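Local coordinates for DegV family protein (Thermus thermophilus, PDB 2DT8) that binds a long-chain fatty acid such as palmitate, and probably serves as a fatty-acid-binding protein of the DegV family, at residues 218-232 with 268-280. Sequence-based numbering, arbitrary orientation.
With PLM (palmitic acid), chain C.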
ATOM      1  N   TRP A 218     -14.807  -7.016 -11.431  1.00  9.15           N
ATOM      2  CA  TRP A 218     -13.380  -7.137 -11.738  1.00  9.00           C
ATOM      3  C   TRP A 218     -12.920  -8.600 -11.775  1.00  9.36           C
ATOM      4  O   TRP A 218     -12.081  -8.979 -12.602  1.00  8.82           O
ATOM      5  CB  TRP A 218     -12.544  -6.390 -10.685  1.00  8.71           C
ATOM      6  CG  TRP A 218     -11.072  -6.628 -10.810  1.00  8.51           C
ATOM      7  CD1 TRP A 218     -10.192  -5.947 -11.606  1.00  8.25           C
ATOM      8  CD2 TRP A 218     -10.317  -7.662 -10.172  1.00  6.47           C
ATOM      9  NE1 TRP A 218      -8.941  -6.496 -11.501  1.00  7.57           N
ATOM     10  CE2 TRP A 218      -8.983  -7.548 -10.623  1.00  7.17           C
ATOM     11  CE3 TRP A 218     -10.632  -8.671  -9.249  1.00  6.70           C
ATOM     12  CZ2 TRP A 218      -7.972  -8.415 -10.208  1.00  8.20           C
ATOM     13  CZ3 TRP A 218      -9.626  -9.535  -8.831  1.00  6.83           C
ATOM     14  CH2 TRP A 218      -8.307  -9.396  -9.308  1.00  7.20           C
ATOM     15  N   ALA A 219     -13.473  -9.418 -10.880  1.00  9.09           N
ATOM     16  CA  ALA A 219     -13.099 -10.829 -10.745  1.00  9.17           C
ATOM     17  C   ALA A 219     -13.488 -11.765 -11.890  1.00  9.41           C
ATOM     18  O   ALA A 219     -12.953 -12.876 -11.988  1.00 10.63           O
ATOM     19  CB  ALA A 219     -13.669 -11.381  -9.432  1.00  9.91           C
ATOM     20  N   GLU A 220     -14.318 -11.338 -12.729  1.00 10.29           N
ATOM     21  CA  GLU A 220     -14.799 -12.193 -13.814  1.00 12.69           C
ATOM     22  C   GLU A 220     -13.696 -12.917 -14.589  1.00  9.56           C
ATOM     23  O   GLU A 220     -12.808 -12.291 -15.162  1.00 10.08           O
ATOM     24  CB  GLU A 220     -15.645 -11.367 -14.780  1.00 15.67           C
ATOM     25  CG  GLU A 220     -16.476 -12.192 -15.744  1.00 25.08           C
ATOM     26  CD  GLU A 220     -17.639 -12.866 -15.052  1.00 29.44           C
ATOM     27  OE1 GLU A 220     -18.090 -12.338 -14.015  1.00 31.08           O
ATOM     28  OE2 GLU A 220     -18.110 -13.912 -15.548  1.00 32.73           O
ATOM     29  N   GLY A 221     -13.990 -14.184 -14.800  1.00 12.58           N
ATOM     30  CA  GLY A 221     -13.038 -15.007 -15.534  1.00 14.25           C
ATOM     31  C   GLY A 221     -11.740 -15.420 -14.858  1.00 15.13           C
ATOM     32  O   GLY A 221     -10.956 -16.172 -15.436  1.00 17.06           O
ATOM     33  N   ARG A 222     -11.498 -14.957 -13.636  1.00 10.18           N
ATOM     34  CA  ARG A 222     -10.260 -15.291 -12.945  1.00 11.74           C
ATOM     35  C   ARG A 222     -10.387 -16.574 -12.123  1.00 11.97           C
ATOM     36  O   ARG A 222     -11.361 -16.769 -11.391  1.00 14.72           O
ATOM     37  CB  ARG A 222      -9.835 -14.109 -12.058  1.00 12.09           C
ATOM     38  CG  ARG A 222      -9.651 -12.797 -12.834  1.00 10.55           C
ATOM     39  CD  ARG A 222      -9.472 -11.600 -11.897  1.00  9.95           C
ATOM     40  NE  ARG A 222      -9.704 -10.338 -12.595  1.00  7.47           N
ATOM     41  CZ  ARG A 222      -8.786  -9.686 -13.305  1.00  6.98           C
ATOM     42  NH1 ARG A 222      -7.557 -10.169 -13.406  1.00  7.36           N
ATOM     43  NH2 ARG A 222      -9.108  -8.555 -13.921  1.00  7.97           N
ATOM     44  N   LYS A 223      -9.343 -17.453 -12.224  1.00 13.45           N
ATOM     45  CA  LYS A 223      -9.420 -18.730 -11.511  1.00 15.28           C
ATOM     46  C   LYS A 223      -8.753 -18.787 -10.141  1.00 15.92           C
ATOM     47  O   LYS A 223      -8.905 -19.771  -9.413  1.00 16.08           O
ATOM     48  CB  LYS A 223      -8.822 -19.839 -12.363  1.00 15.75           C
ATOM     49  CG  LYS A 223      -9.643 -20.200 -13.561  1.00 25.22           C
ATOM     50  CD  LYS A 223      -8.908 -21.232 -14.375  1.00 29.05           C
ATOM     51  CE  LYS A 223      -9.892 -22.191 -14.991  1.00 33.15           C
ATOM     52  NZ  LYS A 223      -9.176 -23.180 -15.840  1.00 33.97           N
ATOM     53  N   ARG A 224      -7.764 -17.796  -9.977  1.00 10.65           N
ATOM     54  CA  ARG A 224      -7.010 -17.726  -8.732  1.00 10.73           C
ATOM     55  C   ARG A 224      -6.866 -16.267  -8.356  1.00  8.48           C
ATOM     56  O   ARG A 224      -6.230 -15.491  -9.077  1.00 10.22           O
ATOM     57  CB  ARG A 224      -5.620 -18.330  -8.902  1.00 13.02           C
ATOM     58  CG  ARG A 224      -5.592 -19.788  -9.329  1.00 16.49           C
ATOM     59  CD  ARG A 224      -4.149 -20.253  -9.483  1.00 17.97           C
ATOM     60  NE  ARG A 224      -3.416 -20.164  -8.223  1.00 18.79           N
ATOM     61  CZ  ARG A 224      -2.101 -20.314  -8.102  1.00 22.22           C
ATOM     62  NH1 ARG A 224      -1.351 -20.559  -9.172  1.00 20.10           N
ATOM     63  NH2 ARG A 224      -1.532 -20.225  -6.908  1.00 21.03           N
ATOM     64  N   ILE A 225      -7.447 -15.893  -7.224  1.00  7.03           N
ATOM     65  CA  ILE A 225      -7.374 -14.514  -6.770  1.00  8.15           C
ATOM     66  C   ILE A 225      -6.750 -14.457  -5.385  1.00  9.64           C
ATOM     67  O   ILE A 225      -7.046 -15.292  -4.529  1.00 10.19           O
ATOM     68  CB  ILE A 225      -8.782 -13.886  -6.686  1.00  7.32           C
ATOM     69  CG1 ILE A 225      -9.441 -13.899  -8.069  1.00  7.48           C
ATOM     70  CG2 ILE A 225      -8.683 -12.469  -6.115  1.00  7.65           C
ATOM     71  CD1 ILE A 225     -10.921 -13.565  -8.065  1.00 12.54           C
ATOM     72  N   ARG A 226      -5.866 -13.486  -5.180  1.00  6.59           N
ATOM     73  CA  ARG A 226      -5.227 -13.261  -3.888  1.00  6.80           C
ATOM     74  C   ARG A 226      -5.662 -11.871  -3.441  1.00  7.45           C
ATOM     75  O   ARG A 226      -5.546 -10.901  -4.195  1.00  8.05           O
ATOM     76  CB  ARG A 226      -3.704 -13.333  -4.007  1.00  6.39           C
ATOM     77  CG  ARG A 226      -3.181 -14.740  -4.292  1.00  7.76           C
ATOM     78  CD  ARG A 226      -1.696 -14.745  -4.605  1.00  9.97           C
ATOM     79  NE  ARG A 226      -1.172 -16.111  -4.678  1.00 14.20           N
ATOM     80  CZ  ARG A 226       0.050 -16.424  -5.097  1.00 13.22           C
ATOM     81  NH1 ARG A 226       0.890 -15.475  -5.495  1.00  8.80           N
ATOM     82  NH2 ARG A 226       0.437 -17.696  -5.109  1.00 14.09           N
ATOM     83  N   ALA A 227      -6.185 -11.788  -2.221  1.00  7.28           N
ATOM     84  CA  ALA A 227      -6.674 -10.531  -1.674  1.00  5.96           C
ATOM     85  C   ALA A 227      -5.906 -10.107  -0.420  1.00  5.52           C
ATOM     86  O   ALA A 227      -5.454 -10.925   0.369  1.00  6.81           O
ATOM     87  CB  ALA A 227      -8.152 -10.647  -1.371  1.00  6.86           C
ATOM     88  N   TYR A 228      -5.833  -8.771  -0.275  1.00  5.35           N
ATOM     89  CA  TYR A 228      -5.087  -8.259   0.857  1.00  4.83           C
ATOM     90  C   TYR A 228      -5.952  -7.163   1.551  1.00  4.99           C
ATOM     91  O   TYR A 228      -6.242  -6.119   0.980  1.00  5.09           O
ATOM     92  CB  TYR A 228      -3.745  -7.678   0.340  1.00  5.79           C
ATOM     93  CG  TYR A 228      -2.984  -8.776  -0.312  1.00  4.40           C
ATOM     94  CD1 TYR A 228      -3.272  -9.137  -1.624  1.00  5.74           C
ATOM     95  CD2 TYR A 228      -1.999  -9.469   0.394  1.00  8.11           C
ATOM     96  CE1 TYR A 228      -2.582 -10.176  -2.229  1.00  7.42           C
ATOM     97  CE2 TYR A 228      -1.315 -10.515  -0.208  1.00  8.25           C
ATOM     98  CZ  TYR A 228      -1.608 -10.873  -1.511  1.00  5.92           C
ATOM     99  OH  TYR A 228      -0.938 -11.919  -2.114  1.00 10.33           O
ATOM    100  N   PHE A 229      -6.326  -7.489   2.802  1.00  6.58           N
ATOM    101  CA  PHE A 229      -7.211  -6.576   3.497  1.00  4.17           C
ATOM    102  C   PHE A 229      -6.458  -5.671   4.463  1.00  4.85           C
ATOM    103  O   PHE A 229      -5.506  -6.091   5.114  1.00  5.60           O
ATOM    104  CB  PHE A 229      -8.260  -7.393   4.267  1.00  6.98           C
ATOM    105  CG  PHE A 229      -9.153  -8.197   3.370  1.00  5.72           C
ATOM    106  CD1 PHE A 229      -8.722  -9.418   2.848  1.00  7.97           C
ATOM    107  CD2 PHE A 229     -10.394  -7.708   2.998  1.00  5.29           C
ATOM    108  CE1 PHE A 229      -9.531 -10.134   1.964  1.00  8.31           C
ATOM    109  CE2 PHE A 229     -11.212  -8.418   2.113  1.00  7.61           C
ATOM    110  CZ  PHE A 229     -10.774  -9.634   1.598  1.00  8.34           C
ATOM    111  N   LEU A 230      -6.926  -4.432   4.558  1.00  4.76           N
ATOM    112  CA  LEU A 230      -6.283  -3.414   5.379  1.00  6.97           C
ATOM    113  C   LEU A 230      -7.274  -2.588   6.202  1.00  7.16           C
ATOM    114  O   LEU A 230      -8.412  -2.362   5.809  1.00  6.47           O
ATOM    115  CB  LEU A 230      -5.539  -2.439   4.459  1.00  8.69           C
ATOM    116  CG  LEU A 230      -4.421  -3.072   3.624  1.00 11.04           C
ATOM    117  CD1 LEU A 230      -4.141  -2.232   2.385  1.00 16.53           C
ATOM    118  CD2 LEU A 230      -3.179  -3.223   4.499  1.00  9.82           C
ATOM    119  N   TYR A 231      -6.781  -2.206   7.393  1.00  6.62           N
ATOM    120  CA  TYR A 231      -7.614  -1.365   8.228  1.00  5.37           C
ATOM    121  C   TYR A 231      -6.878  -0.478   9.235  1.00  8.79           C
ATOM    122  O   TYR A 231      -5.696  -0.646   9.503  1.00  7.64           O
ATOM    123  CB  TYR A 231      -8.512  -2.215   9.188  1.00  9.17           C
ATOM    124  CG  TYR A 231      -7.652  -2.936  10.165  1.00 10.42           C
ATOM    125  CD1 TYR A 231      -7.029  -4.125   9.797  1.00 12.07           C
ATOM    126  CD2 TYR A 231      -7.478  -2.437  11.456  1.00 15.00           C
ATOM    127  CE1 TYR A 231      -6.232  -4.805  10.706  1.00 13.80           C
ATOM    128  CE2 TYR A 231      -6.689  -3.122  12.368  1.00 16.78           C
ATOM    129  CZ  TYR A 231      -6.072  -4.303  11.999  1.00 17.26           C
ATOM    130  OH  TYR A 231      -5.275  -4.985  12.897  1.00 21.50           O
ATOM    131  N   SER A 232      -7.656   0.493   9.748  1.00  9.29           N
ATOM    132  CA  SER A 232      -7.067   1.373  10.737  1.00 12.14           C
ATOM    133  C   SER A 232      -8.322   1.499  11.603  1.00 14.15           C
ATOM    134  O   SER A 232      -9.436   1.633  11.111  1.00 18.96           O
ATOM    135  CB  SER A 232      -6.715   2.870  10.311  1.00 11.45           C
ATOM    136  OG  SER A 232      -7.919   3.527   9.916  1.00 12.89           O
ATOM    137  N   THR A 268      -4.809   8.560   5.149  1.00  5.20           N
ATOM    138  CA  THR A 268      -6.182   8.071   4.991  1.00  5.11           C
ATOM    139  C   THR A 268      -7.071   8.477   6.165  1.00  5.48           C
ATOM    140  O   THR A 268      -8.252   8.796   5.989  1.00  6.77           O
ATOM    141  CB  THR A 268      -6.228   6.540   4.839  1.00  5.34           C
ATOM    142  OG1 THR A 268      -5.703   5.928   6.021  1.00  7.03           O
ATOM    143  CG2 THR A 268      -5.406   6.085   3.628  1.00  8.99           C
ATOM    144  N   GLY A 269      -6.500   8.459   7.366  1.00  6.01           N
ATOM    145  CA  GLY A 269      -7.256   8.843   8.539  1.00  5.61           C
ATOM    146  C   GLY A 269      -7.890   7.674   9.264  1.00  5.75           C
ATOM    147  O   GLY A 269      -7.692   6.521   8.885  1.00  6.31           O
ATOM    148  N   PRO A 270      -8.669   7.943  10.317  1.00  4.84           N
ATOM    149  CA  PRO A 270      -9.326   6.885  11.089  1.00  6.67           C
ATOM    150  C   PRO A 270     -10.430   6.164  10.325  1.00  5.16           C
ATOM    151  O   PRO A 270     -10.955   6.672   9.328  1.00  7.07           O
ATOM    152  CB  PRO A 270      -9.859   7.630  12.315  1.00 10.66           C
ATOM    153  CG  PRO A 270     -10.136   8.998  11.787  1.00 10.19           C
ATOM    154  CD  PRO A 270      -8.945   9.273  10.891  1.00  6.38           C
ATOM    155  N   GLY A 271     -10.768   4.970  10.801  1.00  7.09           N
ATOM    156  CA  GLY A 271     -11.824   4.191  10.181  1.00  6.93           C
ATOM    157  C   GLY A 271     -11.596   3.813   8.733  1.00  6.71           C
ATOM    158  O   GLY A 271     -12.548   3.712   7.961  1.00  8.58           O
ATOM    159  N   THR A 272     -10.339   3.604   8.355  1.00  6.47           N
ATOM    160  CA  THR A 272     -10.045   3.219   6.979  1.00  5.05           C
ATOM    161  C   THR A 272     -10.108   1.698   6.874  1.00  5.65           C
ATOM    162  O   THR A 272      -9.681   0.985   7.781  1.00  6.83           O
ATOM    163  CB  THR A 272      -8.629   3.694   6.553  1.00  6.28           C
ATOM    164  OG1 THR A 272      -8.549   5.120   6.678  1.00  7.55           O
ATOM    165  CG2 THR A 272      -8.334   3.317   5.096  1.00  7.59           C
ATOM    166  N   TYR A 273     -10.676   1.198   5.782  1.00  4.46           N
ATOM    167  CA  TYR A 273     -10.724  -0.247   5.563  1.00  4.77           C
ATOM    168  C   TYR A 273     -10.908  -0.502   4.080  1.00  5.33           C
ATOM    169  O   TYR A 273     -11.419   0.348   3.357  1.00  5.89           O
ATOM    170  CB  TYR A 273     -11.861  -0.914   6.357  1.00  5.06           C
ATOM    171  CG  TYR A 273     -13.254  -0.495   5.956  1.00  6.84           C
ATOM    172  CD1 TYR A 273     -13.845   0.651   6.493  1.00  7.83           C
ATOM    173  CD2 TYR A 273     -13.991  -1.249   5.037  1.00  9.18           C
ATOM    174  CE1 TYR A 273     -15.121   1.030   6.132  1.00  8.33           C
ATOM    175  CE2 TYR A 273     -15.271  -0.871   4.666  1.00  9.94           C
ATOM    176  CZ  TYR A 273     -15.832   0.265   5.216  1.00 10.52           C
ATOM    177  OH  TYR A 273     -17.104   0.634   4.859  1.00 12.64           O
ATOM    178  N   GLY A 274     -10.473  -1.670   3.624  1.00  4.80           N
ATOM    179  CA  GLY A 274     -10.627  -1.995   2.216  1.00  5.43           C
ATOM    180  C   GLY A 274      -9.685  -3.169   1.939  1.00  4.97           C
ATOM    181  O   GLY A 274      -9.209  -3.844   2.843  1.00  5.21           O
ATOM    182  N   PHE A 275      -9.431  -3.342   0.630  1.00  4.17           N
ATOM    183  CA  PHE A 275      -8.573  -4.447   0.252  1.00  3.40           C
ATOM    184  C   PHE A 275      -8.009  -4.281  -1.160  1.00  3.82           C
ATOM    185  O   PHE A 275      -8.581  -3.614  -2.011  1.00  5.41           O
ATOM    186  CB  PHE A 275      -9.056  -5.903   0.434  1.00  5.30           C
ATOM    187  CG  PHE A 275     -10.153  -6.199  -0.547  1.00  4.38           C
ATOM    188  CD1 PHE A 275     -11.444  -5.762  -0.284  1.00  6.22           C
ATOM    189  CD2 PHE A 275      -9.880  -6.931  -1.691  1.00  6.61           C
ATOM    190  CE1 PHE A 275     -12.467  -6.062  -1.172  1.00  7.12           C
ATOM    191  CE2 PHE A 275     -10.912  -7.226  -2.578  1.00  8.02           C
ATOM    192  CZ  PHE A 275     -12.207  -6.793  -2.325  1.00  7.78           C
ATOM    193  N   TYR A 276      -6.821  -4.889  -1.327  1.00  4.51           N
ATOM    194  CA  TYR A 276      -6.225  -4.849  -2.649  1.00  3.73           C
ATOM    195  C   TYR A 276      -6.346  -6.311  -3.083  1.00  6.24           C
ATOM    196  O   TYR A 276      -6.531  -7.213  -2.277  1.00  5.82           O
ATOM    197  CB  TYR A 276      -4.693  -4.593  -2.453  1.00  5.26           C
ATOM    198  CG  TYR A 276      -4.331  -3.233  -2.935  1.00  5.56           C
ATOM    199  CD1 TYR A 276      -4.090  -3.018  -4.289  1.00  6.33           C
ATOM    200  CD2 TYR A 276      -4.213  -2.172  -2.037  1.00  4.79           C
ATOM    201  CE1 TYR A 276      -3.744  -1.754  -4.744  1.00  6.73           C
ATOM    202  CE2 TYR A 276      -3.858  -0.910  -2.490  1.00  5.42           C
ATOM    203  CZ  TYR A 276      -3.620  -0.701  -3.836  1.00  6.54           C
ATOM    204  OH  TYR A 276      -3.286   0.557  -4.298  1.00  7.27           O
ATOM    205  N   ALA A 277      -6.243  -6.472  -4.415  1.00  5.22           N
ATOM    206  CA  ALA A 277      -6.329  -7.824  -4.935  1.00  4.77           C
ATOM    207  C   ALA A 277      -5.742  -8.083  -6.447  1.00  6.45           C
ATOM    208  O   ALA A 277      -5.667  -7.098  -7.175  1.00  6.49           O
ATOM    209  CB  ALA A 277      -7.770  -8.510  -5.081  1.00  7.28           C
ATOM    210  N   TYR A 278      -5.285  -9.279  -6.794  1.00  5.14           N
ATOM    211  CA  TYR A 278      -4.799  -9.540  -8.149  1.00  5.96           C
ATOM    212  C   TYR A 278      -5.025 -11.014  -8.412  1.00  6.98           C
ATOM    213  O   TYR A 278      -5.365 -11.765  -7.492  1.00  6.88           O
ATOM    214  CB  TYR A 278      -3.317  -9.185  -8.348  1.00  5.45           C
ATOM    215  CG  TYR A 278      -2.319 -10.115  -7.705  1.00  4.22           C
ATOM    216  CD1 TYR A 278      -1.924  -9.931  -6.380  1.00  4.27           C
ATOM    217  CD2 TYR A 278      -1.744 -11.162  -8.428  1.00  5.61           C
ATOM    218  CE1 TYR A 278      -0.985 -10.759  -5.793  1.00  5.75           C
ATOM    219  CE2 TYR A 278      -0.799 -12.005  -7.844  1.00  5.49           C
ATOM    220  CZ  TYR A 278      -0.424 -11.798  -6.524  1.00  6.17           C
ATOM    221  OH  TYR A 278       0.493 -12.626  -5.930  1.00  7.79           O
ATOM    222  N   SER A 279      -4.867 -11.426  -9.660  1.00  7.24           N
ATOM    223  CA  SER A 279      -5.070 -12.824 -10.014  1.00  7.62           C
ATOM    224  C   SER A 279      -3.869 -13.369 -10.752  1.00  9.94           C
ATOM    225  O   SER A 279      -3.023 -12.611 -11.234  1.00  8.64           O
ATOM    226  CB  SER A 279      -6.322 -12.978 -10.877  1.00  8.68           C
ATOM    227  OG  SER A 279      -6.164 -12.321 -12.124  1.00  8.43           O
ATOM    228  N   LEU A 280      -3.791 -14.694 -10.830  1.00  9.88           N
ATOM    229  CA  LEU A 280      -2.678 -15.334 -11.515  1.00 12.70           C
ATOM    230  C   LEU A 280      -3.076 -16.697 -12.056  1.00 18.01           C
ATOM    231  O   LEU A 280      -4.232 -17.111 -11.821  1.00 17.60           O
ATOM    232  CB  LEU A 280      -1.481 -15.485 -10.570  1.00 13.99           C
ATOM    233  CG  LEU A 280      -1.605 -16.419  -9.361  1.00 13.63           C
ATOM    234  CD1 LEU A 280      -0.228 -16.626  -8.757  1.00 16.94           C
ATOM    235  CD2 LEU A 280      -2.559 -15.847  -8.329  1.00 13.12           C
ATOM    236  OXT LEU A 280      -2.218 -17.328 -12.710  1.00 20.79           O
TER
HETATM  237  C1  PLM C 701       5.602  10.589   2.093  1.00  8.51           C
HETATM  238  O1  PLM C 701       6.309  10.645   0.962  1.00  9.55           O
HETATM  239  O2  PLM C 701       5.732  11.463   2.923  1.00  8.95           O
HETATM  240  C2  PLM C 701       4.644   9.439   2.327  1.00  9.45           C
HETATM  241  C3  PLM C 701       3.308   9.757   1.647  1.00  8.22           C
HETATM  242  C4  PLM C 701       2.300   8.635   1.908  1.00  7.58           C
HETATM  243  C5  PLM C 701       0.995   8.959   1.183  1.00  7.98           C
HETATM  244  C6  PLM C 701       0.001   7.811   1.345  1.00  7.17           C
HETATM  245  C7  PLM C 701      -1.294   8.185   0.651  1.00  7.63           C
HETATM  246  C8  PLM C 701      -2.223   6.994   0.617  1.00 13.36           C
HETATM  247  C9  PLM C 701      -3.350   7.302  -0.366  1.00 15.61           C
HETATM  248  CA  PLM C 701      -4.573   6.477  -0.018  1.00 21.35           C
HETATM  249  CB  PLM C 701      -4.427   5.120  -0.680  1.00 17.45           C
HETATM  250  CC  PLM C 701      -4.185   4.072   0.392  1.00 18.93           C
HETATM  251  CD  PLM C 701      -5.241   2.990   0.267  1.00 18.40           C
HETATM  252  CE  PLM C 701      -5.113   2.036   1.452  1.00 18.02           C
HETATM  253  CF  PLM C 701      -6.243   0.996   1.406  1.00 20.33           C
HETATM  254  CG  PLM C 701      -5.904  -0.087   0.381  1.00 21.36           C
HETATM  255  O   HOH W   1      -6.658 -16.190 -12.483  1.00 20.26           O
HETATM  256  O   HOH W   2       1.392 -11.751  -3.663  1.00  9.70           O
HETATM  257  O   HOH W   3     -11.495   0.410   9.869  1.00 20.53           O
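Arg-222 meets Ser-279 beside an antiparallel ladder in which strands 225-231 and 273-279 form the central pair of a four-stranded mixed sheet. From its root outward, Arg-222 CB and CG pack along Ser-279 CB and OG, and CD lies 3.4 Å from Ser-279 OG. NE sits over the centre of the Trp-218 ring and donates to Trp-218 O at 2.7 Å, while NH1 donates at 2.9 Å to Ser-279 OG, which lies in the guanidinium plane, and also pairs with Asp-152. Arginine suits the place because its extended chain (chi2 170°, chi3 -163°) lays a flat cation across the indole and still reaches hydroxyl and carboxylate. Shortening this residue to an alanine would probably leave Trp-218 O, Ser-279 OG and Asp-152 without their guanidinium partner and uncover one indole face. On the same side of the sheet, Phe-275 CB stands 3.8 Å from the Phe-229 ring centroid, over its face; Gly-274, at phi 164°, suits a backbone that would jam a CB against the preceding carbonyl. On the other side, apolar Leu-230 CD1 and the aromatic Tyr-276 ring suit palmitate's methyl terminus, CG. There too, Arg-226 NH1 donates to Tyr-278 OH at 2.9 Å and forms a salt bridge with Glu-131; a water 2.6 Å from Tyr-278 OH links it to Tyr-228 OH.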